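Local coordinates for ankyrin repeat domain-containing protein EMB506, chloroplastic (Arabidopsis thaliana, PDB 6JD6), which takes part in the initial differentiation of the proplastid during embryo development and is required for correct cotyledon and leaf margin development, at residues D139-D142 and Q146-L149; H150-I153 and A159-S162; T238-T241 and K245-L248. One frame throughout, in Å; residues are numbered along the deposited sequence.

Contact 1 of 3, residues D139-D142 and Q146-L149; sequences DDVD and QTAL. With SO4 (sulfate ion), chain K.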
loop_
_atom_site.group_PDB
_atom_site.type_symbol
_atom_site.label_atom_id
_atom_site.label_comp_id
_atom_site.label_asym_id
_atom_site.label_seq_id
_atom_site.Cartn_x
_atom_site.Cartn_y
_atom_site.Cartn_z
ATOM N N ASP A 139 -1.207 -7.556 15.677
ATOM C CA ASP A 139 -1.417 -6.112 15.644
ATOM C C ASP A 139 -0.142 -5.328 15.948
ATOM O O ASP A 139 -0.204 -4.187 16.408
ATOM C CB ASP A 139 -2.512 -5.705 16.633
ATOM C CG ASP A 139 -3.864 -6.281 16.273
ATOM O OD1 ASP A 139 -4.195 -6.317 15.068
ATOM O OD2 ASP A 139 -4.593 -6.698 17.197
ATOM N N ASP A 140 1.009 -5.946 15.702
ATOM C CA ASP A 140 2.289 -5.252 15.805
ATOM C C ASP A 140 2.289 -4.004 14.917
ATOM O O ASP A 140 1.914 -4.073 13.748
ATOM C CB ASP A 140 3.427 -6.190 15.399
ATOM C CG ASP A 140 4.781 -5.519 15.454
ATOM O OD1 ASP A 140 5.342 -5.227 14.376
ATOM O OD2 ASP A 140 5.278 -5.277 16.576
ATOM N N VAL A 141 2.694 -2.867 15.477
ATOM C CA VAL A 141 2.658 -1.600 14.740
ATOM C C VAL A 141 4.041 -1.124 14.298
ATOM O O VAL A 141 5.050 -1.451 14.921
ATOM C CB VAL A 141 1.989 -0.478 15.563
ATOM C CG1 VAL A 141 0.516 -0.786 15.786
ATOM C CG2 VAL A 141 2.707 -0.285 16.888
ATOM N N ASP A 142 4.083 -0.343 13.221
ATOM C CA ASP A 142 5.343 0.229 12.758
ATOM C C ASP A 142 5.542 1.664 13.248
ATOM O O ASP A 142 4.912 2.095 14.216
ATOM C CB ASP A 142 5.490 0.129 11.229
ATOM C CG ASP A 142 4.440 0.933 10.465
ATOM O OD1 ASP A 142 3.772 1.811 11.056
ATOM O OD2 ASP A 142 4.292 0.691 9.247
ATOM N N GLN A 146 0.955 1.700 12.094
ATOM C CA GLN A 146 0.173 0.861 11.193
ATOM C C GLN A 146 0.454 -0.614 11.437
ATOM O O GLN A 146 1.595 -1.006 11.689
ATOM C CB GLN A 146 0.474 1.198 9.731
ATOM C CG GLN A 146 0.001 2.578 9.291
ATOM C CD GLN A 146 0.169 2.801 7.797
ATOM O OE1 GLN A 146 1.030 2.192 7.161
ATOM N NE2 GLN A 146 -0.659 3.668 7.231
ATOM N N THR A 147 -0.591 -1.429 11.355
ATOM C CA THR A 147 -0.438 -2.870 11.472
ATOM C C THR A 147 -0.412 -3.480 10.080
ATOM O O THR A 147 -0.572 -2.777 9.080
ATOM C CB THR A 147 -1.605 -3.500 12.253
ATOM O OG1 THR A 147 -2.805 -3.392 11.479
ATOM C CG2 THR A 147 -1.799 -2.796 13.589
ATOM N N ALA A 148 -0.213 -4.791 10.021
ATOM C CA ALA A 148 -0.256 -5.514 8.760
ATOM C C ALA A 148 -1.613 -5.358 8.075
ATOM O O ALA A 148 -1.693 -5.341 6.847
ATOM C CB ALA A 148 0.056 -6.981 8.986
ATOM N N LEU A 149 -2.676 -5.252 8.871
ATOM C CA LEU A 149 -4.018 -5.058 8.322
ATOM C C LEU A 149 -4.121 -3.732 7.563
ATOM O O LEU A 149 -4.617 -3.699 6.438
ATOM C CB LEU A 149 -5.082 -5.128 9.423
ATOM C CG LEU A 149 -6.533 -4.936 8.971
ATOM C CD1 LEU A 149 -6.940 -6.029 7.986
ATOM C CD2 LEU A 149 -7.490 -4.903 10.164
HETATM S S SO4 K . 0.134 6.282 4.032
HETATM O O1 SO4 K . -1.178 6.628 3.491
HETATM O O2 SO4 K . -0.018 5.711 5.367
HETATM O O3 SO4 K . 0.776 5.296 3.166
HETATM O O4 SO4 K . 0.961 7.485 4.108
HETATM O O HOH W 1 -4.878 -4.519 12.996
HETATM O O HOH W 2 1.004 -6.125 12.332
HETATM O O HOH W 3 3.219 -3.345 11.051
#

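Contact 2 of 3, residues H150-I153 and A159-S162; sequences HKAI and AVIS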
loop_
_atom_site.group_PDB
_atom_site.type_symbol
_atom_site.label_atom_id
_atom_site.label_comp_id
_atom_site.label_asym_id
_atom_site.label_seq_id
_atom_site.Cartn_x
_atom_site.Cartn_y
_atom_site.Cartn_z
ATOM N N HIS A 150 -3.664 -2.648 8.185
ATOM C CA HIS A 150 -3.627 -1.340 7.529
ATOM C C HIS A 150 -2.934 -1.444 6.174
ATOM O O HIS A 150 -3.458 -0.989 5.159
ATOM C CB HIS A 150 -2.858 -0.322 8.371
ATOM C CG HIS A 150 -3.616 0.211 9.548
ATOM N ND1 HIS A 150 -3.262 -0.072 10.849
ATOM C CD2 HIS A 150 -4.683 1.044 9.622
ATOM C CE1 HIS A 150 -4.087 0.550 11.674
ATOM N NE2 HIS A 150 -4.958 1.235 10.954
ATOM N N LYS A 151 -1.749 -2.049 6.171
ATOM C CA LYS A 151 -0.941 -2.143 4.959
ATOM C C LYS A 151 -1.574 -3.021 3.898
ATOM O O LYS A 151 -1.544 -2.689 2.709
ATOM C CB LYS A 151 0.461 -2.654 5.278
ATOM C CG LYS A 151 1.482 -1.561 5.309
ATOM C CD LYS A 151 1.539 -0.831 3.980
ATOM C CE LYS A 151 2.220 0.506 4.158
ATOM N NZ LYS A 151 3.541 0.325 4.810
ATOM N N ALA A 152 -2.139 -4.141 4.331
ATOM C CA ALA A 152 -2.807 -5.061 3.419
ATOM C C ALA A 152 -3.971 -4.374 2.714
ATOM O O ALA A 152 -4.278 -4.670 1.557
ATOM C CB ALA A 152 -3.296 -6.288 4.175
ATOM N N ILE A 153 -4.624 -3.461 3.425
ATOM C CA ILE A 153 -5.748 -2.720 2.864
ATOM C C ILE A 153 -5.249 -1.640 1.910
ATOM O O ILE A 153 -5.780 -1.478 0.817
ATOM C CB ILE A 153 -6.623 -2.117 3.978
ATOM C CG1 ILE A 153 -7.323 -3.243 4.744
ATOM C CG2 ILE A 153 -7.646 -1.167 3.401
ATOM C CD1 ILE A 153 -8.099 -2.776 5.946
ATOM N N ALA A 159 -7.634 -10.995 -0.178
ATOM C CA ALA A 159 -7.578 -12.337 0.403
ATOM C C ALA A 159 -6.750 -12.353 1.688
ATOM O O ALA A 159 -7.049 -13.096 2.624
ATOM C CB ALA A 159 -7.023 -13.334 -0.601
ATOM N N VAL A 160 -5.702 -11.535 1.722
ATOM C CA VAL A 160 -4.876 -11.382 2.914
ATOM C C VAL A 160 -5.655 -10.629 3.995
ATOM O O VAL A 160 -5.617 -10.995 5.172
ATOM C CB VAL A 160 -3.565 -10.634 2.586
ATOM C CG1 VAL A 160 -2.812 -10.276 3.855
ATOM C CG2 VAL A 160 -2.693 -11.481 1.664
ATOM N N ILE A 161 -6.370 -9.587 3.578
ATOM C CA ILE A 161 -7.218 -8.814 4.480
ATOM C C ILE A 161 -8.204 -9.702 5.237
ATOM O O ILE A 161 -8.252 -9.679 6.466
ATOM C CB ILE A 161 -7.993 -7.725 3.714
ATOM C CG1 ILE A 161 -7.023 -6.659 3.203
ATOM C CG2 ILE A 161 -9.072 -7.106 4.603
ATOM C CD1 ILE A 161 -7.566 -5.831 2.050
ATOM N N SER A 162 -8.973 -10.500 4.503
ATOM C CA SER A 162 -9.978 -11.353 5.123
ATOM C C SER A 162 -9.346 -12.426 6.012
ATOM O O SER A 162 -9.923 -12.813 7.027
ATOM C CB SER A 162 -10.878 -11.995 4.064
ATOM O OG SER A 162 -10.148 -12.891 3.250
#

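Contact 3 of 3, residues T238-T241 and K245-L248; sequences TRRT and KLAL. With SO4 (sulfate ion), chain D.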
loop_
_atom_site.group_PDB
_atom_site.type_symbol
_atom_site.label_atom_id
_atom_site.label_comp_id
_atom_site.label_asym_id
_atom_site.label_seq_id
_atom_site.Cartn_x
_atom_site.Cartn_y
_atom_site.Cartn_z
ATOM N N THR A 238 -23.685 14.852 8.455
ATOM C CA THR A 238 -23.516 16.173 9.057
ATOM C C THR A 238 -22.216 16.292 9.858
ATOM O O THR A 238 -22.042 17.236 10.626
ATOM C CB THR A 238 -24.702 16.575 9.960
ATOM O OG1 THR A 238 -24.820 15.649 11.045
ATOM C CG2 THR A 238 -25.997 16.603 9.166
ATOM N N ARG A 239 -21.311 15.335 9.686
ATOM C CA ARG A 239 -19.999 15.420 10.317
ATOM C C ARG A 239 -19.058 16.263 9.456
ATOM O O ARG A 239 -18.861 15.982 8.273
ATOM C CB ARG A 239 -19.406 14.023 10.538
ATOM C CG ARG A 239 -17.992 14.036 11.098
ATOM C CD ARG A 239 -17.939 14.635 12.496
ATOM N NE ARG A 239 -16.608 15.144 12.831
ATOM C CZ ARG A 239 -15.761 14.561 13.678
ATOM N NH1 ARG A 239 -16.100 13.438 14.297
ATOM N NH2 ARG A 239 -14.576 15.111 13.914
ATOM N N ARG A 240 -18.483 17.299 10.053
ATOM C CA ARG A 240 -17.587 18.196 9.331
ATOM C C ARG A 240 -16.117 17.940 9.660
ATOM O O ARG A 240 -15.774 17.540 10.772
ATOM C CB ARG A 240 -17.946 19.656 9.634
ATOM C CG ARG A 240 -19.259 20.098 9.006
ATOM C CD ARG A 240 -19.813 21.369 9.636
ATOM N NE ARG A 240 -20.273 21.145 11.005
ATOM C CZ ARG A 240 -20.981 22.022 11.708
ATOM N NH1 ARG A 240 -21.326 23.186 11.171
ATOM N NH2 ARG A 240 -21.350 21.736 12.952
ATOM N N THR A 241 -15.247 18.185 8.687
ATOM C CA THR A 241 -13.813 18.137 8.926
ATOM C C THR A 241 -13.436 19.270 9.871
ATOM O O THR A 241 -14.280 20.102 10.218
ATOM C CB THR A 241 -13.024 18.282 7.616
ATOM O OG1 THR A 241 -13.251 19.584 7.063
ATOM C CG2 THR A 241 -13.474 17.240 6.614
ATOM N N LYS A 245 -15.724 21.285 6.506
ATOM C CA LYS A 245 -16.251 20.726 5.260
ATOM C C LYS A 245 -17.195 19.545 5.484
ATOM O O LYS A 245 -16.855 18.592 6.185
ATOM C CB LYS A 245 -15.114 20.260 4.351
ATOM C CG LYS A 245 -14.029 21.284 4.081
ATOM C CD LYS A 245 -12.851 20.584 3.402
ATOM C CE LYS A 245 -11.668 21.514 3.168
ATOM N NZ LYS A 245 -10.535 20.761 2.559
ATOM N N LEU A 246 -18.373 19.615 4.870
ATOM C CA LEU A 246 -19.284 18.477 4.800
ATOM C C LEU A 246 -18.898 17.616 3.612
ATOM O O LEU A 246 -18.246 18.095 2.688
ATOM C CB LEU A 246 -20.720 18.956 4.601
ATOM C CG LEU A 246 -21.426 19.642 5.770
ATOM C CD1 LEU A 246 -22.738 20.265 5.301
ATOM C CD2 LEU A 246 -21.675 18.643 6.887
ATOM N N ALA A 247 -19.307 16.350 3.625
ATOM C CA ALA A 247 -19.160 15.505 2.441
ATOM C C ALA A 247 -19.859 16.170 1.253
ATOM O O ALA A 247 -19.401 16.076 0.117
ATOM C CB ALA A 247 -19.735 14.115 2.694
ATOM N N LEU A 248 -20.961 16.860 1.538
ATOM C CA LEU A 248 -21.676 17.636 0.530
ATOM C C LEU A 248 -20.760 18.629 -0.185
ATOM O O LEU A 248 -20.839 18.785 -1.400
ATOM C CB LEU A 248 -22.849 18.380 1.165
ATOM C CG LEU A 248 -23.652 19.284 0.230
ATOM C CD1 LEU A 248 -24.286 18.468 -0.892
ATOM C CD2 LEU A 248 -24.716 20.055 1.003
HETATM S S SO4 D . -12.549 14.369 17.234
HETATM O O1 SO4 D . -12.935 15.761 17.450
HETATM O O2 SO4 D . -13.625 13.480 17.660
HETATM O O3 SO4 D . -11.347 14.078 18.010
HETATM O O4 SO4 D . -12.293 14.145 15.814
HETATM O O HOH W 4 -20.187 15.097 6.074
#

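Contact 1 of 3, residues D139-D142 and Q146-L149
At Asp142, CG stands between the backbone N and the carbonyl carbon (chi1 64°), which lays OD1 against Gln146 N; Gln146, with CG anti to its own carbonyl carbon, stretches out alongside, the two side chains pointing the same way. Gln146 N donates to Asp142 OD1 at 3.0 Å, arriving from above the carboxylate plane. A separate backbone bond runs from Asp142 N to Gln146 O, also 3.0 Å. Asp142 OD1 takes the N-H of Asp144 as well, an Asx turn within the loop, and OD2 accepts from Gln117. Aspartate suits the place because its short, double-ended acceptor can serve three donors at once; an alanine here would probably leave the N-H groups of Asp144 and Gln146 and the amide of Gln117 without their acceptor and let the turn loosen.

Thr147, the N-cap of helix 148-154, works in two directions. Its methyl CG2 lies 3.8 Å from Val141 CG1 and 3.5 Å from Asp139 O, whereas OG1 accepts a weak capping bond from Leu149 N and donates to a water that in turn donates to Asp139 OD1. That carboxylate oxygen also accepts from Asn170. A second water accepts from Ala148 N at 2.9 Å and lies 2.7 Å from Asp140 O, between helix start and loop.

The run Thr147-Ala148-Leu149-His150 is a variant of the ankyrin TPLH motif, and His150 ND1 is bonded to Thr147 N. Gln146 ends in an amide whose NE2 is bonded to Asp175 and more weakly to a sulfate, probably from the crystallisation liquor. With polar groups on both segments meeting carboxylates, hydroxyl and water, the chemistry implies a loop fixed to the start of its helix mainly by directional bonds, with little apolar packing.

Contact 2 of 3, residues H150-I153 and A159-S162
Helices 148-154 and 158-166 run antiparallel here, and they come closest at Ala152 and Ile161, whose CA atoms are 5.9 Å apart. Such proximity is possible because Ala152 presents only a methyl group. Its CB faces the partner helix and is met by two branched residues, Ile161 through CG1 at 3.9 Å and Val160 through CG1 at 4.0 Å. Ile161 fills more of the interface than any other residue: with CG1 anti to its carbonyl carbon (chi1 -68°) and the chain extended beyond it, CD1 is carried across to the other backbone, 3.5 Å from Ala152 O and 3.7 Å from Ile153 CA. Ile153 crosses Ile161 at about a right angle, its CG1 3.7 Å from Ile161 CD1. No hydrogen bond joins the segments; the four touching residues are buried and apolar, as befits the inside of the helix-turn-helix of an ankyrin repeat. The three larger side chains also reach outward into the stack of repeats: Val160 packs on Met128 and Ile125 of helix 125-133, Ile153 on Pro181 and Tyr184 of helix 181-187, and Ile161 on Thr193 of helix 191-199.

Contact 3 of 3, residues T238-T241 and K245-L248
Two hydrogen bonds tie Thr241 to Lys245. Thr241 N donates to Lys245 O at 3.0 Å, a nearly straight bond with an angle of 160° at the hydrogen, and Lys245 N donates to Thr241 OG1 at 3.1 Å. With OG1 between the backbone N and the carbonyl carbon (chi1 65°), the hydroxyl can accept that N-H while bonding also to Asp243, so a threonine suits a turn where one oxygen must serve both. Lys245 O has a second donor in His216 NE2. Within the loop, Arg239 NE donates a hydrogen bond to Arg240 O (3.3 Å), which lies near the guanidinium plane. Between the segments a water donates to Arg239 O and accepts from Ala247 N in the first turn of helix 247-252.

This is the loop that enters the last curated ankyrin repeat, and it ends where that repeat's first helix begins. Leu246 holds the N-cap position, yet leucine has no side-chain acceptor for the first-turn N-H groups; only the return half of a capping box is seen, Leu246 N donating to the Asp249 carboxylate.

Apolar contact is made chiefly by Leu246. It lies side by side with Arg240, CD2 at 3.5 Å from the arginine's CG, and the same methyl reaches Thr238 CA at 3.8 Å; it is at CG that the arginine's aliphatic chain touches the leucine.

Charge and ion contacts lie at the ends of the long side chains. Arg239 NH2 donates a hydrogen bond to sulfate O4 at 3.1 Å, the oxygen lying at the guanidinium edge, in its plane. Lys242 NZ binds the same ion, which probably came from the crystallisation liquor. The extended chain of Lys245 leads away from the loop, and Lys245 NZ makes two hydrogen bonds to the backbone of the chain of another protein.

Contacts 1 and 2 adjoin, their centres 11 Å apart, and share helix 148-154: the first joins the loop entering the second curated repeat to the start of that helix, and the second packs the helix against 158-166. They touch through Leu149 on Ile161 and Gln146 on Lys151. Contact 3 comes last along the chain, at the entry to the fifth repeat, its centre about 29 Å from that of contact 1 and 28 Å from that of contact 2. Contacts 1 and 3 therefore occupy equivalent places three repeats apart, one near the centre of the modelled chain and one near the C-terminal end of the solenoid, where the chain of another protein is met.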